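Local coordinates for acetylserotonin O-methyltransferase (Homo sapiens, PDB 4A6E), which catalyses the last step of melatonin synthesis, transferring the methyl group of S-adenosylmethionine to the hydroxyl of N-acetylserotonin, at residues Y114-H119 against N129-T134; E141-I146 against H255-G260; T207-P212 against D240-A245. All blocks are in the same frame, centred on the assembly; numbering follows the deposited sequence.

Contact 1 of 3, residues Y114-H119 against N129-T134. With SO4 (sulfate ion), chain I.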
loop_
_atom_site.group_PDB
_atom_site.type_symbol
_atom_site.label_atom_id
_atom_site.label_comp_id
_atom_site.label_asym_id
_atom_site.label_seq_id
_atom_site.Cartn_x
_atom_site.Cartn_y
_atom_site.Cartn_z
ATOM N N TYR A 114 4.691 5.791 -4.257
ATOM C CA TYR A 114 3.580 4.860 -4.540
ATOM C C TYR A 114 3.566 4.401 -6.004
ATOM O O TYR A 114 3.430 3.203 -6.258
ATOM C CB TYR A 114 2.222 5.488 -4.168
ATOM C CG TYR A 114 1.045 4.542 -4.298
ATOM C CD1 TYR A 114 0.378 4.384 -5.520
ATOM C CD2 TYR A 114 0.583 3.816 -3.202
ATOM C CE1 TYR A 114 -0.722 3.533 -5.641
ATOM C CE2 TYR A 114 -0.516 2.959 -3.314
ATOM C CZ TYR A 114 -1.148 2.802 -4.541
ATOM O OH TYR A 114 -2.230 1.973 -4.655
ATOM N N ARG A 115 3.694 5.358 -6.948
ATOM C CA ARG A 115 3.711 5.090 -8.382
ATOM C C ARG A 115 4.927 4.240 -8.766
ATOM O O ARG A 115 4.749 3.185 -9.371
ATOM C CB ARG A 115 3.657 6.394 -9.174
ATOM C CG ARG A 115 2.250 6.933 -9.355
ATOM C CD ARG A 115 2.257 8.219 -10.142
ATOM N NE ARG A 115 2.464 7.985 -11.570
ATOM C CZ ARG A 115 2.543 8.954 -12.477
ATOM N NH1 ARG A 115 2.435 10.228 -12.111
ATOM N NH2 ARG A 115 2.732 8.658 -13.758
ATOM N N CYS A 116 6.136 4.658 -8.340
ATOM C CA CYS A 116 7.396 3.946 -8.549
ATOM C C CYS A 116 7.247 2.498 -8.118
ATOM O O CYS A 116 7.533 1.605 -8.900
ATOM C CB CYS A 116 8.541 4.639 -7.803
ATOM S SG CYS A 116 9.107 6.187 -8.564
ATOM N N TRP A 117 6.718 2.275 -6.894
ATOM C CA TRP A 117 6.468 0.953 -6.297
ATOM C C TRP A 117 5.560 0.028 -7.107
ATOM O O TRP A 117 5.737 -1.184 -7.043
ATOM C CB TRP A 117 6.074 1.052 -4.826
ATOM C CG TRP A 117 7.261 1.262 -3.930
ATOM C CD1 TRP A 117 7.950 2.425 -3.731
ATOM C CD2 TRP A 117 7.921 0.265 -3.133
ATOM N NE1 TRP A 117 8.961 2.226 -2.820
ATOM C CE2 TRP A 117 8.957 0.914 -2.425
ATOM C CE3 TRP A 117 7.688 -1.103 -2.890
ATOM C CZ2 TRP A 117 9.781 0.238 -1.522
ATOM C CZ3 TRP A 117 8.505 -1.771 -1.993
ATOM C CH2 TRP A 117 9.532 -1.099 -1.313
ATOM N N GLY A 118 4.691 0.598 -7.939
ATOM C CA GLY A 118 3.863 -0.177 -8.856
ATOM C C GLY A 118 4.695 -0.977 -9.857
ATOM O O GLY A 118 4.217 -1.978 -10.386
ATOM N N HIS A 119 5.974 -0.565 -10.075
ATOM C CA HIS A 119 6.978 -1.189 -10.950
ATOM C C HIS A 119 8.086 -1.939 -10.140
ATOM O O HIS A 119 9.193 -2.140 -10.654
ATOM C CB HIS A 119 7.616 -0.128 -11.866
ATOM C CG HIS A 119 6.627 0.666 -12.658
ATOM N ND1 HIS A 119 6.263 0.292 -13.945
ATOM C CD2 HIS A 119 5.953 1.791 -12.324
ATOM C CE1 HIS A 119 5.367 1.186 -14.337
ATOM N NE2 HIS A 119 5.162 2.119 -13.403
ATOM N N ASN A 129 16.252 1.735 -10.758
ATOM C CA ASN A 129 15.107 2.610 -10.579
ATOM C C ASN A 129 14.203 2.643 -11.840
ATOM O O ASN A 129 14.598 2.179 -12.913
ATOM C CB ASN A 129 15.553 4.005 -10.106
ATOM C CG ASN A 129 16.351 4.819 -11.095
ATOM O OD1 ASN A 129 15.970 5.010 -12.266
ATOM N ND2 ASN A 129 17.428 5.398 -10.604
ATOM N N GLN A 130 12.972 3.160 -11.679
ATOM C CA GLN A 130 11.922 3.129 -12.694
ATOM C C GLN A 130 11.328 4.481 -13.103
ATOM O O GLN A 130 10.183 4.522 -13.557
ATOM C CB GLN A 130 10.807 2.164 -12.227
ATOM C CG GLN A 130 11.296 0.754 -11.890
ATOM C CD GLN A 130 11.699 -0.051 -13.094
ATOM O OE1 GLN A 130 10.938 -0.215 -14.044
ATOM N NE2 GLN A 130 12.899 -0.597 -13.070
ATOM N N TYR A 131 12.085 5.577 -12.971
ATOM C CA TYR A 131 11.586 6.899 -13.373
ATOM C C TYR A 131 11.072 6.958 -14.828
ATOM O O TYR A 131 9.977 7.473 -15.078
ATOM C CB TYR A 131 12.630 7.988 -13.086
ATOM C CG TYR A 131 12.760 8.259 -11.604
ATOM C CD1 TYR A 131 11.772 8.955 -10.916
ATOM C CD2 TYR A 131 13.853 7.788 -10.884
ATOM C CE1 TYR A 131 11.864 9.170 -9.542
ATOM C CE2 TYR A 131 13.962 8.010 -9.515
ATOM C CZ TYR A 131 12.961 8.694 -8.846
ATOM O OH TYR A 131 13.039 8.918 -7.493
ATOM N N LEU A 132 11.844 6.378 -15.760
ATOM C CA LEU A 132 11.515 6.294 -17.175
ATOM C C LEU A 132 10.187 5.537 -17.444
ATOM O O LEU A 132 9.359 6.011 -18.222
ATOM C CB LEU A 132 12.697 5.654 -17.919
ATOM C CG LEU A 132 12.571 5.425 -19.426
ATOM C CD1 LEU A 132 12.394 6.737 -20.185
ATOM C CD2 LEU A 132 13.790 4.699 -19.939
ATOM N N GLU A 133 9.982 4.390 -16.777
ATOM C CA GLU A 133 8.805 3.536 -16.950
ATOM C C GLU A 133 7.587 4.057 -16.179
ATOM O O GLU A 133 6.455 3.684 -16.496
ATOM C CB GLU A 133 9.129 2.069 -16.583
ATOM C CG GLU A 133 10.370 1.490 -17.269
ATOM C CD GLU A 133 11.750 1.687 -16.637
ATOM O OE1 GLU A 133 11.998 2.747 -16.013
ATOM O OE2 GLU A 133 12.604 0.786 -16.811
ATOM N N THR A 134 7.812 4.932 -15.183
ATOM C CA THR A 134 6.741 5.506 -14.360
ATOM C C THR A 134 6.305 6.904 -14.824
ATOM O O THR A 134 5.107 7.151 -14.991
ATOM C CB THR A 134 7.141 5.521 -12.877
ATOM O OG1 THR A 134 7.799 4.299 -12.553
ATOM C CG2 THR A 134 5.958 5.773 -11.945
HETATM S S SO4 I . 3.184 13.265 -14.282
HETATM O O1 SO4 I . 2.979 13.348 -12.832
HETATM O O2 SO4 I . 1.886 13.442 -14.948
HETATM O O3 SO4 I . 4.142 14.334 -14.689
HETATM O O4 SO4 I . 3.714 11.942 -14.647
#
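The imidazole of His119 lies against the helical turn Gln130-Thr134, with the carbonyl carbon of Glu133 over one face and Cys116 O, from the preceding turn of chain, in plane at the edge. Thr134 OG1 approaches this ring obliquely, 3.1 Å from His119 CD2, while Gln130 CG packs on His119 CB at 3.8 Å. The guanidinium of Arg115 has a sulfate, probably from the crystallisation liquor, in plane at its edge; Arg115 NH1 donates to SO4 O1 over 3.2 Å and more weakly to O4. Arg115 NH2 stands 3.1 Å from Thr134 O, which comes in at a slant. On the Tyr131 ring, Cys116 SG makes an oblique sulfur-aromatic contact, 4.7 Å from the ring centroid and 30° off the normal. The two segments thus join helix 103-117 and the residues after it to the short helix 131-135, next to the substrate pocket: Tyr131 OH is hydrogen-bonded to Gln306 O, and Gln306 is a substrate-binding residue. With CG2 anti to its backbone N, Thr134 sets this methyl 3.7 Å from Arg115 CB and turns OG1 back to donate a hydrogen bond to Gln130 O (2.6 Å), from well above the carbonyl plane. Gln130 O also accepts from Thr134 N, so two donors grip it where helix 131-135 begins. Tyr114, on the same helix as Cys116, stacks with Tyr114 of the second subunit.

Contact 2 of 3, residues E141-I146 against H255-G260. With ASE (N-acetyl serotonin), chain D; SAM (S-adenosylmethionine), chain C.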
loop_
_atom_site.group_PDB
_atom_site.type_symbol
_atom_site.label_atom_id
_atom_site.label_comp_id
_atom_site.label_asym_id
_atom_site.label_seq_id
_atom_site.Cartn_x
_atom_site.Cartn_y
_atom_site.Cartn_z
ATOM N N GLU A 141 20.883 11.101 -14.955
ATOM C CA GLU A 141 21.269 12.123 -13.985
ATOM C C GLU A 141 20.143 12.021 -12.956
ATOM O O GLU A 141 19.019 12.468 -13.224
ATOM C CB GLU A 141 21.315 13.527 -14.609
ATOM C CG GLU A 141 22.670 14.210 -14.486
ATOM C CD GLU A 141 23.258 14.350 -13.091
ATOM O OE1 GLU A 141 22.523 14.774 -12.168
ATOM O OE2 GLU A 141 24.466 14.055 -12.931
ATOM N N LEU A 142 20.407 11.311 -11.838
ATOM C CA LEU A 142 19.414 11.022 -10.814
ATOM C C LEU A 142 18.498 12.176 -10.416
ATOM O O LEU A 142 17.265 12.048 -10.515
ATOM C CB LEU A 142 20.055 10.376 -9.578
ATOM C CG LEU A 142 19.070 9.901 -8.513
ATOM C CD1 LEU A 142 18.133 8.814 -9.069
ATOM C CD2 LEU A 142 19.788 9.530 -7.220
ATOM N N PHE A 143 19.097 13.290 -9.950
ATOM C CA PHE A 143 18.315 14.424 -9.482
ATOM C C PHE A 143 17.558 15.234 -10.557
ATOM O O PHE A 143 16.657 16.007 -10.202
ATOM C CB PHE A 143 19.049 15.235 -8.403
ATOM C CG PHE A 143 18.946 14.578 -7.038
ATOM C CD1 PHE A 143 19.818 13.557 -6.670
ATOM C CD2 PHE A 143 17.973 14.973 -6.127
ATOM C CE1 PHE A 143 19.718 12.945 -5.417
ATOM C CE2 PHE A 143 17.875 14.361 -4.869
ATOM C CZ PHE A 143 18.735 13.342 -4.531
ATOM N N THR A 144 17.823 14.963 -11.869
ATOM C CA THR A 144 17.030 15.583 -12.940
ATOM C C THR A 144 15.669 14.866 -12.993
ATOM O O THR A 144 14.651 15.506 -13.287
ATOM C CB THR A 144 17.737 15.651 -14.330
ATOM O OG1 THR A 144 18.055 14.339 -14.804
ATOM C CG2 THR A 144 18.952 16.567 -14.355
ATOM N N ALA A 145 15.666 13.542 -12.703
ATOM C CA ALA A 145 14.465 12.711 -12.645
ATOM C C ALA A 145 13.709 13.006 -11.348
ATOM O O ALA A 145 12.496 13.180 -11.401
ATOM C CB ALA A 145 14.829 11.236 -12.714
ATOM N N ILE A 146 14.416 13.071 -10.190
ATOM C CA ILE A 146 13.810 13.394 -8.886
ATOM C C ILE A 146 13.170 14.813 -8.898
ATOM O O ILE A 146 12.065 14.970 -8.363
ATOM C CB ILE A 146 14.758 13.142 -7.678
ATOM C CG1 ILE A 146 15.218 11.668 -7.641
ATOM C CG2 ILE A 146 14.091 13.555 -6.343
ATOM C CD1 ILE A 146 16.271 11.327 -6.544
ATOM N N HIS A 255 22.986 7.105 1.141
ATOM C CA HIS A 255 21.972 6.126 0.745
ATOM C C HIS A 255 21.442 6.311 -0.703
ATOM O O HIS A 255 20.787 5.406 -1.209
ATOM C CB HIS A 255 20.846 6.007 1.798
ATOM C CG HIS A 255 19.780 7.065 1.730
ATOM N ND1 HIS A 255 18.474 6.804 2.125
ATOM C CD2 HIS A 255 19.854 8.356 1.327
ATOM C CE1 HIS A 255 17.803 7.932 1.937
ATOM N NE2 HIS A 255 18.590 8.895 1.463
ATOM N N ASP A 256 21.744 7.445 -1.372
ATOM C CA ASP A 256 21.270 7.705 -2.738
ATOM C C ASP A 256 22.204 7.105 -3.762
ATOM O O ASP A 256 21.835 6.985 -4.938
ATOM C CB ASP A 256 21.229 9.220 -3.031
ATOM C CG ASP A 256 20.285 10.089 -2.228
ATOM O OD1 ASP A 256 19.347 9.539 -1.615
ATOM O OD2 ASP A 256 20.431 11.339 -2.286
ATOM N N TRP A 257 23.446 6.820 -3.348
ATOM C CA TRP A 257 24.489 6.404 -4.267
ATOM C C TRP A 257 25.130 5.066 -4.010
ATOM O O TRP A 257 25.127 4.554 -2.886
ATOM C CB TRP A 257 25.571 7.480 -4.324
ATOM C CG TRP A 257 25.056 8.889 -4.428
ATOM C CD1 TRP A 257 25.077 9.838 -3.445
ATOM C CD2 TRP A 257 24.487 9.522 -5.590
ATOM N NE1 TRP A 257 24.552 11.021 -3.918
ATOM C CE2 TRP A 257 24.197 10.861 -5.236
ATOM C CE3 TRP A 257 24.214 9.094 -6.906
ATOM C CZ2 TRP A 257 23.634 11.774 -6.150
ATOM C CZ3 TRP A 257 23.654 9.998 -7.809
ATOM C CH2 TRP A 257 23.373 11.319 -7.432
ATOM N N ALA A 258 25.715 4.512 -5.081
ATOM C CA ALA A 258 26.453 3.252 -5.057
ATOM C C ALA A 258 27.852 3.465 -4.382
ATOM O O ALA A 258 28.361 4.604 -4.327
ATOM C CB ALA A 258 26.597 2.736 -6.477
ATOM N N ASP A 259 28.463 2.369 -3.866
ATOM C CA ASP A 259 29.761 2.404 -3.158
ATOM C C ASP A 259 30.843 3.299 -3.768
ATOM O O ASP A 259 31.429 4.112 -3.052
ATOM C CB ASP A 259 30.285 0.988 -2.844
ATOM C CG ASP A 259 29.704 0.295 -1.611
ATOM O OD1 ASP A 259 28.523 0.556 -1.270
ATOM O OD2 ASP A 259 30.411 -0.549 -1.020
ATOM N N GLY A 260 31.067 3.182 -5.070
ATOM C CA GLY A 260 32.051 3.978 -5.804
ATOM C C GLY A 260 31.846 5.478 -5.727
ATOM O O GLY A 260 32.793 6.206 -5.407
HETATM C C1 ASE D . 16.028 10.294 -0.647
HETATM C C2 ASE D . 15.203 10.256 0.475
HETATM C C3 ASE D . 13.848 9.962 0.224
HETATM C C4 ASE D . 15.585 10.072 -1.984
HETATM C C5 ASE D . 14.239 9.768 -2.209
HETATM C C6 ASE D . 13.340 9.705 -1.128
HETATM C C7 ASE D . 12.682 9.825 1.117
HETATM C C8 ASE D . 11.604 9.497 0.335
HETATM N N9 ASE D . 11.962 9.426 -1.013
HETATM O O10 ASE D . 17.334 10.528 -0.451
HETATM C C11 ASE D . 12.801 9.920 2.606
HETATM C C12 ASE D . 13.078 8.434 3.092
HETATM N N13 ASE D . 11.836 7.635 2.978
HETATM C C14 ASE D . 11.792 6.462 2.202
HETATM C C15 ASE D . 10.459 5.720 2.103
HETATM O O16 ASE D . 12.797 5.992 1.573
HETATM N N SAM C . 19.961 16.183 3.993
HETATM C CA SAM C . 18.505 16.343 3.657
HETATM C C SAM C . 17.579 15.436 4.469
HETATM O O SAM C . 17.981 14.353 4.936
HETATM O OXT SAM C . 16.385 15.791 4.646
HETATM C CB SAM C . 18.217 16.206 2.181
HETATM C CG SAM C . 18.437 14.736 1.805
HETATM S SD SAM C . 18.138 14.361 0.042
HETATM C CE SAM C . 18.033 12.657 0.154
HETATM C "C5'" SAM C . 19.748 14.446 -0.790
HETATM C "C4'" SAM C . 20.179 15.896 -1.001
HETATM O "O4'" SAM C . 21.419 15.865 -1.754
HETATM C "C3'" SAM C . 19.111 16.651 -1.827
HETATM O "O3'" SAM C . 18.872 17.854 -1.133
HETATM C "C2'" SAM C . 19.776 16.843 -3.234
HETATM O "O2'" SAM C . 19.440 18.100 -3.825
HETATM C "C1'" SAM C . 21.272 16.882 -2.803
HETATM N N9 SAM C . 22.253 16.613 -3.845
HETATM C C8 SAM C . 22.225 15.574 -4.738
HETATM N N7 SAM C . 23.272 15.652 -5.525
HETATM C C5 SAM C . 24.064 16.710 -5.186
HETATM C C6 SAM C . 25.300 17.225 -5.666
HETATM N N6 SAM C . 25.988 16.626 -6.683
HETATM N N1 SAM C . 25.777 18.321 -5.073
HETATM C C2 SAM C . 25.097 18.929 -4.040
HETATM N N3 SAM C . 23.954 18.470 -3.514
HETATM C C4 SAM C . 23.412 17.357 -4.074
#
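With chi1 at -174°, Leu142 extends CG away from its backbone N and carries CD2 over the six-membered ring of Trp257, whose own chi1, with CG anti to the carbonyl carbon, turns the face of the indole to that methyl. The result is a CH-pi contact: Leu142 CD2 sits 4.3 Å from the ring centroid, 26° off the normal, and Leu142 CB follows at the same ring's CZ3. The side chains of Phe143 and Asp256 cross at about a right angle, ring and carboxylate planes being inclined by 50°, and Asp256 OD2 lies in plane at the ring edge, 3.5 Å from Phe143 CZ. One face of the phenyl ring receives S-adenosylmethionine through C8 of the adenine and C2' of the ribose, the opposite face is covered by Ile146 CD1, and Phe143 CE1 packs on Trp257 CZ2 at 4.2 Å. Trp257 in turn presents its edge to N7 of the adenine. The other carboxylate oxygen faces the acceptor substrate: the hydroxyl O10 of N-acetylserotonin donates to Asp256 OD1 at 2.5 Å, and His255 NE2 donates to the same O10 at 2.8 Å. His255 is the probable proton donor/acceptor of the reaction, and Glu311, hydrogen-bonded to its ND1, helps fix the imidazole's rotation. Helix 142-146 here closes over the connection from strand 247-251 to helix 259-272, while Met303 of helix 294-306 packs on His255 and Asp256, and Tyr131 of helix 131-135 backs Ile146.

Contact 3 of 3, residues T207-P212 against D240-A245. With SAM (S-adenosylmethionine), chain C.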
loop_
_atom_site.group_PDB
_atom_site.type_symbol
_atom_site.label_atom_id
_atom_site.label_comp_id
_atom_site.label_asym_id
_atom_site.label_seq_id
_atom_site.Cartn_x
_atom_site.Cartn_y
_atom_site.Cartn_z
ATOM N N THR A 207 26.934 26.249 7.113
ATOM C CA THR A 207 26.670 26.553 5.720
ATOM C C THR A 207 25.897 25.373 5.130
ATOM O O THR A 207 26.359 24.225 5.216
ATOM C CB THR A 207 27.951 26.880 4.966
ATOM O OG1 THR A 207 28.509 28.043 5.567
ATOM C CG2 THR A 207 27.715 27.147 3.477
ATOM N N VAL A 208 24.711 25.650 4.549
ATOM C CA VAL A 208 23.924 24.624 3.861
ATOM C C VAL A 208 24.406 24.564 2.402
ATOM O O VAL A 208 24.359 25.573 1.692
ATOM C CB VAL A 208 22.410 24.855 3.957
ATOM C CG1 VAL A 208 21.652 23.854 3.089
ATOM C CG2 VAL A 208 21.952 24.781 5.412
ATOM N N PHE A 209 24.907 23.400 1.979
ATOM C CA PHE A 209 25.396 23.204 0.621
ATOM C C PHE A 209 24.460 22.270 -0.189
ATOM O O PHE A 209 24.207 21.134 0.222
ATOM C CB PHE A 209 26.837 22.670 0.643
ATOM C CG PHE A 209 27.493 22.519 -0.711
ATOM C CD1 PHE A 209 27.295 21.371 -1.476
ATOM C CD2 PHE A 209 28.348 23.504 -1.200
ATOM C CE1 PHE A 209 27.912 21.233 -2.716
ATOM C CE2 PHE A 209 28.986 23.354 -2.421
ATOM C CZ PHE A 209 28.782 22.214 -3.166
ATOM N N ASP A 210 23.964 22.753 -1.335
ATOM C CA ASP A 210 23.115 21.981 -2.246
ATOM C C ASP A 210 23.236 22.489 -3.703
ATOM O O ASP A 210 23.911 23.493 -3.961
ATOM C CB ASP A 210 21.646 21.917 -1.754
ATOM C CG ASP A 210 21.012 20.524 -1.873
ATOM O OD1 ASP A 210 20.821 20.051 -3.015
ATOM O OD2 ASP A 210 20.654 19.934 -0.819
ATOM N N ILE A 211 22.609 21.783 -4.655
ATOM C CA ILE A 211 22.641 22.181 -6.076
ATOM C C ILE A 211 21.937 23.554 -6.302
ATOM O O ILE A 211 20.999 23.866 -5.565
ATOM C CB ILE A 211 22.148 21.044 -7.024
ATOM C CG1 ILE A 211 20.642 20.752 -6.844
ATOM C CG2 ILE A 211 23.015 19.779 -6.874
ATOM C CD1 ILE A 211 19.978 19.893 -7.974
ATOM N N PRO A 212 22.407 24.400 -7.255
ATOM C CA PRO A 212 21.773 25.729 -7.458
ATOM C C PRO A 212 20.237 25.843 -7.403
ATOM O O PRO A 212 19.732 26.721 -6.707
ATOM C CB PRO A 212 22.351 26.201 -8.796
ATOM C CG PRO A 212 23.637 25.524 -8.895
ATOM C CD PRO A 212 23.551 24.215 -8.175
ATOM N N ASP A 240 32.909 20.619 -7.126
ATOM C CA ASP A 240 33.160 22.004 -6.702
ATOM C C ASP A 240 33.919 22.203 -5.397
ATOM O O ASP A 240 33.947 21.276 -4.603
ATOM C CB ASP A 240 31.835 22.775 -6.669
ATOM C CG ASP A 240 31.176 22.927 -8.024
ATOM O OD1 ASP A 240 31.896 23.139 -9.011
ATOM O OD2 ASP A 240 29.946 22.857 -8.088
ATOM N N PRO A 241 34.537 23.391 -5.113
ATOM C CA PRO A 241 35.222 23.548 -3.806
ATOM C C PRO A 241 34.173 23.542 -2.690
ATOM O O PRO A 241 33.169 24.268 -2.787
ATOM C CB PRO A 241 35.941 24.899 -3.922
ATOM C CG PRO A 241 35.243 25.627 -4.993
ATOM C CD PRO A 241 34.623 24.626 -5.925
ATOM N N LEU A 242 34.344 22.659 -1.682
ATOM C CA LEU A 242 33.394 22.574 -0.554
ATOM C C LEU A 242 33.642 23.723 0.439
ATOM O O LEU A 242 34.793 24.191 0.551
ATOM C CB LEU A 242 33.533 21.230 0.206
ATOM C CG LEU A 242 33.422 19.923 -0.590
ATOM C CD1 LEU A 242 33.585 18.725 0.328
ATOM C CD2 LEU A 242 32.137 19.864 -1.383
ATOM N N PRO A 243 32.595 24.175 1.179
ATOM C CA PRO A 243 32.812 25.232 2.208
ATOM C C PRO A 243 33.781 24.789 3.321
ATOM O O PRO A 243 33.833 23.605 3.622
ATOM C CB PRO A 243 31.401 25.465 2.788
ATOM C CG PRO A 243 30.445 24.855 1.792
ATOM C CD PRO A 243 31.183 23.732 1.136
ATOM N N GLU A 244 34.569 25.713 3.915
ATOM C CA GLU A 244 35.486 25.354 5.014
ATOM C C GLU A 244 34.666 25.115 6.245
ATOM O O GLU A 244 33.827 25.947 6.610
ATOM C CB GLU A 244 36.543 26.430 5.319
ATOM C CG GLU A 244 37.662 26.508 4.282
ATOM C CD GLU A 244 38.691 25.387 4.236
ATOM O OE1 GLU A 244 38.426 24.366 3.558
ATOM O OE2 GLU A 244 39.796 25.568 4.804
ATOM N N ALA A 245 34.885 23.962 6.864
ATOM C CA ALA A 245 34.161 23.547 8.045
ATOM C C ALA A 245 35.023 22.591 8.870
ATOM O O ALA A 245 35.961 21.966 8.350
ATOM C CB ALA A 245 32.857 22.852 7.632
HETATM N N SAM C . 19.961 16.183 3.993
HETATM C CA SAM C . 18.505 16.343 3.657
HETATM C C SAM C . 17.579 15.436 4.469
HETATM O O SAM C . 17.981 14.353 4.936
HETATM O OXT SAM C . 16.385 15.791 4.646
HETATM C CB SAM C . 18.217 16.206 2.181
HETATM C CG SAM C . 18.437 14.736 1.805
HETATM S SD SAM C . 18.138 14.361 0.042
HETATM C CE SAM C . 18.033 12.657 0.154
HETATM C "C5'" SAM C . 19.748 14.446 -0.790
HETATM C "C4'" SAM C . 20.179 15.896 -1.001
HETATM O "O4'" SAM C . 21.419 15.865 -1.754
HETATM C "C3'" SAM C . 19.111 16.651 -1.827
HETATM O "O3'" SAM C . 18.872 17.854 -1.133
HETATM C "C2'" SAM C . 19.776 16.843 -3.234
HETATM O "O2'" SAM C . 19.440 18.100 -3.825
HETATM C "C1'" SAM C . 21.272 16.882 -2.803
HETATM N N9 SAM C . 22.253 16.613 -3.845
HETATM C C8 SAM C . 22.225 15.574 -4.738
HETATM N N7 SAM C . 23.272 15.652 -5.525
HETATM C C5 SAM C . 24.064 16.710 -5.186
HETATM C C6 SAM C . 25.300 17.225 -5.666
HETATM N N6 SAM C . 25.988 16.626 -6.683
HETATM N N1 SAM C . 25.777 18.321 -5.073
HETATM C C2 SAM C . 25.097 18.929 -4.040
HETATM N N3 SAM C . 23.954 18.470 -3.514
HETATM C C4 SAM C . 23.412 17.357 -4.074
#
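Thr207 opens the contact by resting its CG2 methyl 3.9 Å from Pro243 CG, near the middle of strand 205-210. This strand belongs to the Rossmann-like sheet of the class I methyltransferases, between strands 230-234 and 182-186, and the loop Asp240-Ala245 leads on to strand 247-251. Two residues along, Phe209 leaves the strand on the same side as Thr207, and its ring, with CG anti to the backbone N (chi1 -176°), meets the pyrrolidine of Pro243 at about a right angle; Phe209 CD2 lies 3.7 Å from Pro243 CD. Leu242 CD2 is a looser neighbour of Phe209 CZ at 4.5 Å, and the Leu242 side chain also touches helix 259-272. The same phenyl ring also touches the cofactor, its CE1 3.9 Å from C2 of the adenine, so the loop Asp240-Ala245 packs on a residue that borders the adenine pocket. At the strand's C-terminal end Asp210 takes both ribose hydroxyls, the acidic position known from this fold: SAM O3' donates to OD2 at 2.8 Å and SAM O2' to OD1. Ile211 then sets CG2 3.6 Å from adenine N1. Ile211 N donates a 3.0 Å hydrogen bond to Asp210 OD1, which accepts it on the lone pair directed away from OD2.

From the N terminus, contact 1 comes first, closing a short, mostly helical loop of nine residues between helix 103-117 and helix 131-135. It is complete before contact 2 opens, yet the two touch, because helix 142-146 follows helix 131-135 and Tyr131 packs on Ala145. Contact 2 closes a far longer loop of 108 residues, bringing helix 142-146 onto the segment after strand 247-251. Contact 3 is nested inside that loop, tying strand 205-210 to the loop before strand 247-251. Contacts 2 and 3 do not touch each other, but both border S-adenosylmethionine; contact 1 lies on the substrate side, its centre about 31 Å from that of contact 3.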